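Local atomic coordinates of YbgK (Escherichia coli, PDB entry 5DUD), a protein that catalyses, as subunit C of 5-oxoprolinase, the cleavage of 5-oxoproline to L-glutamate coupled to the hydrolysis of ATP. Residues Ser226-Pro237 with Gln250-Ile261. Residues are numbered along the deposited sequence; the frame is centred on the assembly and turned at random.
Sequences SHGLLPGVVQVP and QTTGGYPRIACI
Arg257 and His227 meet flat against each other: the guanidinium lies over one face of the imidazole, the two planes only 9° apart and their centres 3.4 Å from one another. Followed outward, the arginine first uses its hydrocarbon part, with CB and CG against Val233, where CG stands 3.5 Å from Val233 CG1. Past CG the chain bends (chi3 -77°), so that CD and NE pass over His227 CE1, NH1 comes over the ND1 side and NH2 over CD2. NE also forms a salt bridge with Glu181. The other imidazole face is covered by the carbonyl oxygen of Gly253, which accepts a nearly straight bond from His227 N (3.0 Å).

The two segments pair twice as antiparallel strands, at 227-228 with 252-253 and at 233-235 with 257-261. Gly232, in the type II turn between the two pairings, has a positive phi (101°) that suits a residue without a side chain. In the second pairing Val234 N donates to Ala259 O at 2.7 Å, and a beta bulge between Val234 and Gln235 shifts the register, letting Val236 N reach Pro256 O. Val234 and Val236 suit their places as branched apolar residues: both meet Ile258 CG2, the latter through its CG2 at 3.6 Å. Beyond them, Pro237 CB sits over the Tyr255 ring in a CH-pi contact.

With an alanine in place of Arg257, His227 would probably lose the cover on one face and Glu181 its charged mate. The chemistry is that of a buried cation whose flat group stacks on imidazole while its charge is met by a carboxylate, joining both strand pairs within the carboxyltransferase domain.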
ATOM      1  N   SER A 226       2.302   1.157 -16.698  1.00 37.17           N
ATOM      2  CA  SER A 226       2.272   0.903 -15.243  1.00 35.47           C
ATOM      3  C   SER A 226       3.310   1.746 -14.476  1.00 37.64           C
ATOM      4  O   SER A 226       4.513   1.612 -14.713  1.00 37.44           O
ATOM      5  CB  SER A 226       2.496  -0.574 -14.945  1.00 39.11           C
ATOM      6  OG  SER A 226       1.335  -1.334 -15.237  1.00 47.61           O
ATOM      7  N   HIS A 227       2.823   2.622 -13.578  1.00 32.60           N
ATOM      8  CA  HIS A 227       3.648   3.562 -12.817  1.00 31.42           C
ATOM      9  C   HIS A 227       3.477   3.362 -11.333  1.00 33.77           C
ATOM     10  O   HIS A 227       2.408   2.955 -10.884  1.00 32.87           O
ATOM     11  CB  HIS A 227       3.298   5.028 -13.183  1.00 32.03           C
ATOM     12  CG  HIS A 227       1.829   5.315 -13.255  1.00 35.16           C
ATOM     13  ND1 HIS A 227       1.025   5.267 -12.130  1.00 36.03           N
ATOM     14  CD2 HIS A 227       1.063   5.632 -14.323  1.00 37.57           C
ATOM     15  CE1 HIS A 227      -0.197   5.554 -12.547  1.00 35.70           C
ATOM     16  NE2 HIS A 227      -0.221   5.788 -13.859  1.00 36.97           N
ATOM     17  N   GLY A 228       4.527   3.686 -10.583  1.00 29.77           N
ATOM     18  CA  GLY A 228       4.531   3.594  -9.131  1.00 28.77           C
ATOM     19  C   GLY A 228       3.468   4.480  -8.515  1.00 31.75           C
ATOM     20  O   GLY A 228       3.247   5.597  -8.993  1.00 31.21           O
ATOM     21  N   LEU A 229       2.781   3.967  -7.478  1.00 27.84           N
ATOM     22  CA  LEU A 229       1.703   4.648  -6.760  1.00 27.05           C
ATOM     23  C   LEU A 229       2.060   4.838  -5.290  1.00 29.96           C
ATOM     24  O   LEU A 229       2.991   4.207  -4.789  1.00 29.49           O
ATOM     25  CB  LEU A 229       0.400   3.823  -6.837  1.00 27.20           C
ATOM     26  CG  LEU A 229      -0.038   3.325  -8.204  1.00 32.74           C
ATOM     27  CD1 LEU A 229      -1.320   2.504  -8.085  1.00 32.93           C
ATOM     28  CD2 LEU A 229      -0.243   4.481  -9.167  1.00 35.65           C
ATOM     29  N   LEU A 230       1.279   5.671  -4.590  1.00 25.90           N
ATOM     30  CA  LEU A 230       1.433   5.915  -3.154  1.00 25.15           C
ATOM     31  C   LEU A 230       0.074   6.245  -2.531  1.00 28.54           C
ATOM     32  O   LEU A 230      -0.828   6.671  -3.254  1.00 28.15           O
ATOM     33  CB  LEU A 230       2.455   7.032  -2.870  1.00 25.31           C
ATOM     34  CG  LEU A 230       2.299   8.398  -3.566  1.00 30.30           C
ATOM     35  CD1 LEU A 230       1.446   9.358  -2.741  1.00 30.11           C
ATOM     36  CD2 LEU A 230       3.660   9.041  -3.792  1.00 33.27           C
ATOM     37  N   PRO A 231      -0.113   6.050  -1.208  1.00 24.85           N
ATOM     38  CA  PRO A 231      -1.416   6.377  -0.597  1.00 24.37           C
ATOM     39  C   PRO A 231      -1.815   7.835  -0.806  1.00 27.86           C
ATOM     40  O   PRO A 231      -0.958   8.713  -0.752  1.00 27.44           O
ATOM     41  CB  PRO A 231      -1.199   6.083   0.891  1.00 25.83           C
ATOM     42  CG  PRO A 231      -0.057   5.155   0.939  1.00 30.48           C
ATOM     43  CD  PRO A 231       0.829   5.528  -0.199  1.00 26.33           C
ATOM     44  N   GLY A 232      -3.099   8.060  -1.070  1.00 24.33           N
ATOM     45  CA  GLY A 232      -3.659   9.382  -1.319  1.00 24.31           C
ATOM     46  C   GLY A 232      -3.902   9.716  -2.777  1.00 28.54           C
ATOM     47  O   GLY A 232      -4.622  10.676  -3.059  1.00 28.74           O
ATOM     48  N   VAL A 233      -3.324   8.940  -3.717  1.00 24.70           N
ATOM     49  CA  VAL A 233      -3.500   9.191  -5.150  1.00 24.92           C
ATOM     50  C   VAL A 233      -4.922   8.787  -5.557  1.00 28.84           C
ATOM     51  O   VAL A 233      -5.374   7.695  -5.217  1.00 28.06           O
ATOM     52  CB  VAL A 233      -2.426   8.472  -6.002  1.00 28.94           C
ATOM     53  CG1 VAL A 233      -2.732   8.594  -7.493  1.00 29.41           C
ATOM     54  CG2 VAL A 233      -1.037   9.024  -5.700  1.00 28.58           C
ATOM     55  N   VAL A 234      -5.623   9.688  -6.257  1.00 26.01           N
ATOM     56  CA  VAL A 234      -6.994   9.462  -6.705  1.00 26.30           C
ATOM     57  C   VAL A 234      -6.951   9.029  -8.167  1.00 30.98           C
ATOM     58  O   VAL A 234      -6.655   9.851  -9.030  1.00 30.70           O
ATOM     59  CB  VAL A 234      -7.868  10.728  -6.501  1.00 30.46           C
ATOM     60  CG1 VAL A 234      -9.350  10.422  -6.714  1.00 30.89           C
ATOM     61  CG2 VAL A 234      -7.643  11.325  -5.112  1.00 29.53           C
ATOM     62  N   GLN A 235      -7.247   7.741  -8.439  1.00 28.37           N
ATOM     63  CA  GLN A 235      -7.286   7.188  -9.795  1.00 29.29           C
ATOM     64  C   GLN A 235      -8.702   7.215 -10.323  1.00 35.20           C
ATOM     65  O   GLN A 235      -9.629   6.988  -9.544  1.00 34.57           O
ATOM     66  CB  GLN A 235      -6.792   5.734  -9.826  1.00 30.40           C
ATOM     67  CG  GLN A 235      -5.471   5.462  -9.133  1.00 44.59           C
ATOM     68  CD  GLN A 235      -5.057   4.027  -9.359  1.00 64.80           C
ATOM     69  OE1 GLN A 235      -4.074   3.741 -10.048  1.00 61.07           O
ATOM     70  NE2 GLN A 235      -5.820   3.085  -8.818  1.00 56.46           N
ATOM     71  N   VAL A 236      -8.879   7.419 -11.636  1.00 33.89           N
ATOM     72  CA  VAL A 236     -10.200   7.427 -12.270  1.00 35.32           C
ATOM     73  C   VAL A 236     -10.215   6.370 -13.385  1.00 40.96           C
ATOM     74  O   VAL A 236      -9.727   6.650 -14.475  1.00 41.15           O
ATOM     75  CB  VAL A 236     -10.552   8.838 -12.813  1.00 40.02           C
ATOM     76  CG1 VAL A 236     -11.996   8.895 -13.307  1.00 41.15           C
ATOM     77  CG2 VAL A 236     -10.297   9.912 -11.752  1.00 39.07           C
ATOM     78  N   PRO A 237     -10.798   5.169 -13.182  1.00 38.65           N
ATOM     79  CA  PRO A 237     -10.832   4.179 -14.276  1.00 39.83           C
ATOM     80  C   PRO A 237     -11.792   4.567 -15.422  1.00 46.41           C
ATOM     81  O   PRO A 237     -12.236   5.712 -15.504  1.00 46.10           O
ATOM     82  CB  PRO A 237     -11.289   2.886 -13.573  1.00 41.33           C
ATOM     83  CG  PRO A 237     -11.199   3.158 -12.114  1.00 44.43           C
ATOM     84  CD  PRO A 237     -11.421   4.622 -11.965  1.00 39.80           C
ATOM     85  N   GLN A 250      -2.181  -1.156  -4.043  1.00 28.60           N
ATOM     86  CA  GLN A 250      -1.182  -1.617  -5.010  1.00 28.96           C
ATOM     87  C   GLN A 250      -0.012  -0.648  -5.102  1.00 32.35           C
ATOM     88  O   GLN A 250      -0.242   0.563  -5.102  1.00 31.71           O
ATOM     89  CB  GLN A 250      -1.805  -1.699  -6.418  1.00 31.10           C
ATOM     90  CG  GLN A 250      -2.433  -3.017  -6.787  1.00 50.55           C
ATOM     91  CD  GLN A 250      -2.694  -3.053  -8.278  1.00 72.97           C
ATOM     92  OE1 GLN A 250      -1.857  -3.506  -9.067  1.00 69.24           O
ATOM     93  NE2 GLN A 250      -3.808  -2.479  -8.715  1.00 66.50           N
ATOM     94  N   THR A 251       1.221  -1.150  -5.278  1.00 28.70           N
ATOM     95  CA  THR A 251       2.358  -0.250  -5.476  1.00 28.14           C
ATOM     96  C   THR A 251       2.433   0.267  -6.931  1.00 31.96           C
ATOM     97  O   THR A 251       2.948   1.361  -7.129  1.00 30.87           O
ATOM     98  CB  THR A 251       3.666  -0.927  -5.095  1.00 35.80           C
ATOM     99  OG1 THR A 251       3.866  -2.058  -5.937  1.00 36.59           O
ATOM    100  CG2 THR A 251       3.704  -1.340  -3.631  1.00 33.06           C
ATOM    101  N   THR A 252       1.939  -0.511  -7.934  1.00 29.48           N
ATOM    102  CA  THR A 252       1.946  -0.127  -9.358  1.00 29.90           C
ATOM    103  C   THR A 252       0.535  -0.184  -9.955  1.00 33.79           C
ATOM    104  O   THR A 252      -0.248  -1.055  -9.585  1.00 33.25           O
ATOM    105  CB  THR A 252       2.876  -1.049 -10.158  1.00 38.93           C
ATOM    106  OG1 THR A 252       2.509  -2.404  -9.917  1.00 38.70           O
ATOM    107  CG2 THR A 252       4.349  -0.820  -9.834  1.00 37.95           C
ATOM    108  N   GLY A 253       0.233   0.732 -10.873  1.00 30.80           N
ATOM    109  CA  GLY A 253      -1.061   0.789 -11.548  1.00 31.16           C
ATOM    110  C   GLY A 253      -1.013   1.559 -12.849  1.00 35.78           C
ATOM    111  O   GLY A 253      -0.142   2.410 -13.035  1.00 35.10           O
ATOM    112  N   GLY A 254      -1.956   1.257 -13.736  1.00 33.63           N
ATOM    113  CA  GLY A 254      -2.056   1.878 -15.050  1.00 34.56           C
ATOM    114  C   GLY A 254      -3.357   2.613 -15.278  1.00 39.00           C
ATOM    115  O   GLY A 254      -3.961   2.461 -16.345  1.00 39.89           O
ATOM    116  N   TYR A 255      -3.792   3.425 -14.292  1.00 34.67           N
ATOM    117  CA  TYR A 255      -5.013   4.234 -14.396  1.00 34.75           C
ATOM    118  C   TYR A 255      -4.662   5.728 -14.348  1.00 37.71           C
ATOM    119  O   TYR A 255      -3.689   6.106 -13.691  1.00 36.31           O
ATOM    120  CB  TYR A 255      -6.013   3.900 -13.272  1.00 35.56           C
ATOM    121  CG  TYR A 255      -6.719   2.568 -13.407  1.00 38.10           C
ATOM    122  CD1 TYR A 255      -7.445   2.257 -14.553  1.00 41.45           C
ATOM    123  CD2 TYR A 255      -6.784   1.679 -12.341  1.00 38.28           C
ATOM    124  CE1 TYR A 255      -8.127   1.048 -14.673  1.00 43.00           C
ATOM    125  CE2 TYR A 255      -7.476   0.475 -12.441  1.00 39.80           C
ATOM    126  CZ  TYR A 255      -8.148   0.161 -13.610  1.00 48.74           C
ATOM    127  OH  TYR A 255      -8.831  -1.031 -13.698  1.00 50.83           O
ATOM    128  N   PRO A 256      -5.454   6.599 -15.013  1.00 34.62           N
ATOM    129  CA  PRO A 256      -5.135   8.037 -14.997  1.00 34.18           C
ATOM    130  C   PRO A 256      -5.419   8.672 -13.627  1.00 36.66           C
ATOM    131  O   PRO A 256      -6.520   8.524 -13.099  1.00 36.25           O
ATOM    132  CB  PRO A 256      -6.032   8.615 -16.097  1.00 37.21           C
ATOM    133  CG  PRO A 256      -7.159   7.673 -16.200  1.00 42.32           C
ATOM    134  CD  PRO A 256      -6.641   6.318 -15.843  1.00 37.34           C
ATOM    135  N   ARG A 257      -4.400   9.339 -13.050  1.00 32.12           N
ATOM    136  CA  ARG A 257      -4.434   9.968 -11.731  1.00 30.86           C
ATOM    137  C   ARG A 257      -4.862  11.442 -11.836  1.00 35.33           C
ATOM    138  O   ARG A 257      -4.099  12.268 -12.340  1.00 35.10           O
ATOM    139  CB  ARG A 257      -3.045   9.861 -11.066  1.00 29.35           C
ATOM    140  CG  ARG A 257      -2.467   8.447 -11.004  1.00 34.86           C
ATOM    141  CD  ARG A 257      -0.953   8.453 -10.860  1.00 38.90           C
ATOM    142  NE  ARG A 257      -0.281   8.751 -12.128  1.00 43.48           N
ATOM    143  CZ  ARG A 257       1.037   8.728 -12.321  1.00 55.93           C
ATOM    144  NH1 ARG A 257       1.860   8.408 -11.326  1.00 42.17           N
ATOM    145  NH2 ARG A 257       1.543   9.018 -13.515  1.00 43.12           N
ATOM    146  N   ILE A 258      -6.083  11.755 -11.391  1.00 32.33           N
ATOM    147  CA  ILE A 258      -6.607  13.123 -11.451  1.00 32.75           C
ATOM    148  C   ILE A 258      -6.048  14.003 -10.322  1.00 36.59           C
ATOM    149  O   ILE A 258      -5.706  15.148 -10.596  1.00 36.86           O
ATOM    150  CB  ILE A 258      -8.159  13.158 -11.453  1.00 36.43           C
ATOM    151  CG1 ILE A 258      -8.664  14.566 -11.850  1.00 37.67           C
ATOM    152  CG2 ILE A 258      -8.770  12.731 -10.098  1.00 36.39           C
ATOM    153  CD1 ILE A 258     -10.118  14.661 -12.056  1.00 45.11           C
ATOM    154  N   ALA A 259      -5.968  13.492  -9.075  1.00 32.43           N
ATOM    155  CA  ALA A 259      -5.484  14.278  -7.936  1.00 31.73           C
ATOM    156  C   ALA A 259      -4.758  13.414  -6.911  1.00 34.76           C
ATOM    157  O   ALA A 259      -4.807  12.187  -6.990  1.00 33.99           O
ATOM    158  CB  ALA A 259      -6.652  14.996  -7.276  1.00 32.74           C
ATOM    159  N   CYS A 260      -4.060  14.059  -5.971  1.00 31.18           N
ATOM    160  CA  CYS A 260      -3.333  13.380  -4.899  1.00 30.30           C
ATOM    161  C   CYS A 260      -3.597  14.100  -3.588  1.00 33.49           C
ATOM    162  O   CYS A 260      -3.351  15.300  -3.495  1.00 33.49           O
ATOM    163  CB  CYS A 260      -1.838  13.304  -5.203  1.00 30.59           C
ATOM    164  SG  CYS A 260      -0.889  12.330  -4.004  1.00 33.69           S
ATOM    165  N   ILE A 261      -4.138  13.379  -2.597  1.00 29.26           N
ATOM    166  CA  ILE A 261      -4.447  13.923  -1.274  1.00 28.72           C
ATOM    167  C   ILE A 261      -3.142  14.085  -0.484  1.00 31.96           C
ATOM    168  O   ILE A 261      -2.273  13.207  -0.527  1.00 31.28           O
ATOM    169  CB  ILE A 261      -5.475  13.021  -0.540  1.00 31.62           C
ATOM    170  CG1 ILE A 261      -6.809  12.980  -1.325  1.00 32.57           C
ATOM    171  CG2 ILE A 261      -5.726  13.491   0.898  1.00 32.35           C
ATOM    172  CD1 ILE A 261      -7.497  11.734  -1.225  1.00 39.59           C
TER
HETATM  173  O   HOH W   1      -0.987  11.382   0.986  1.00 24.98           O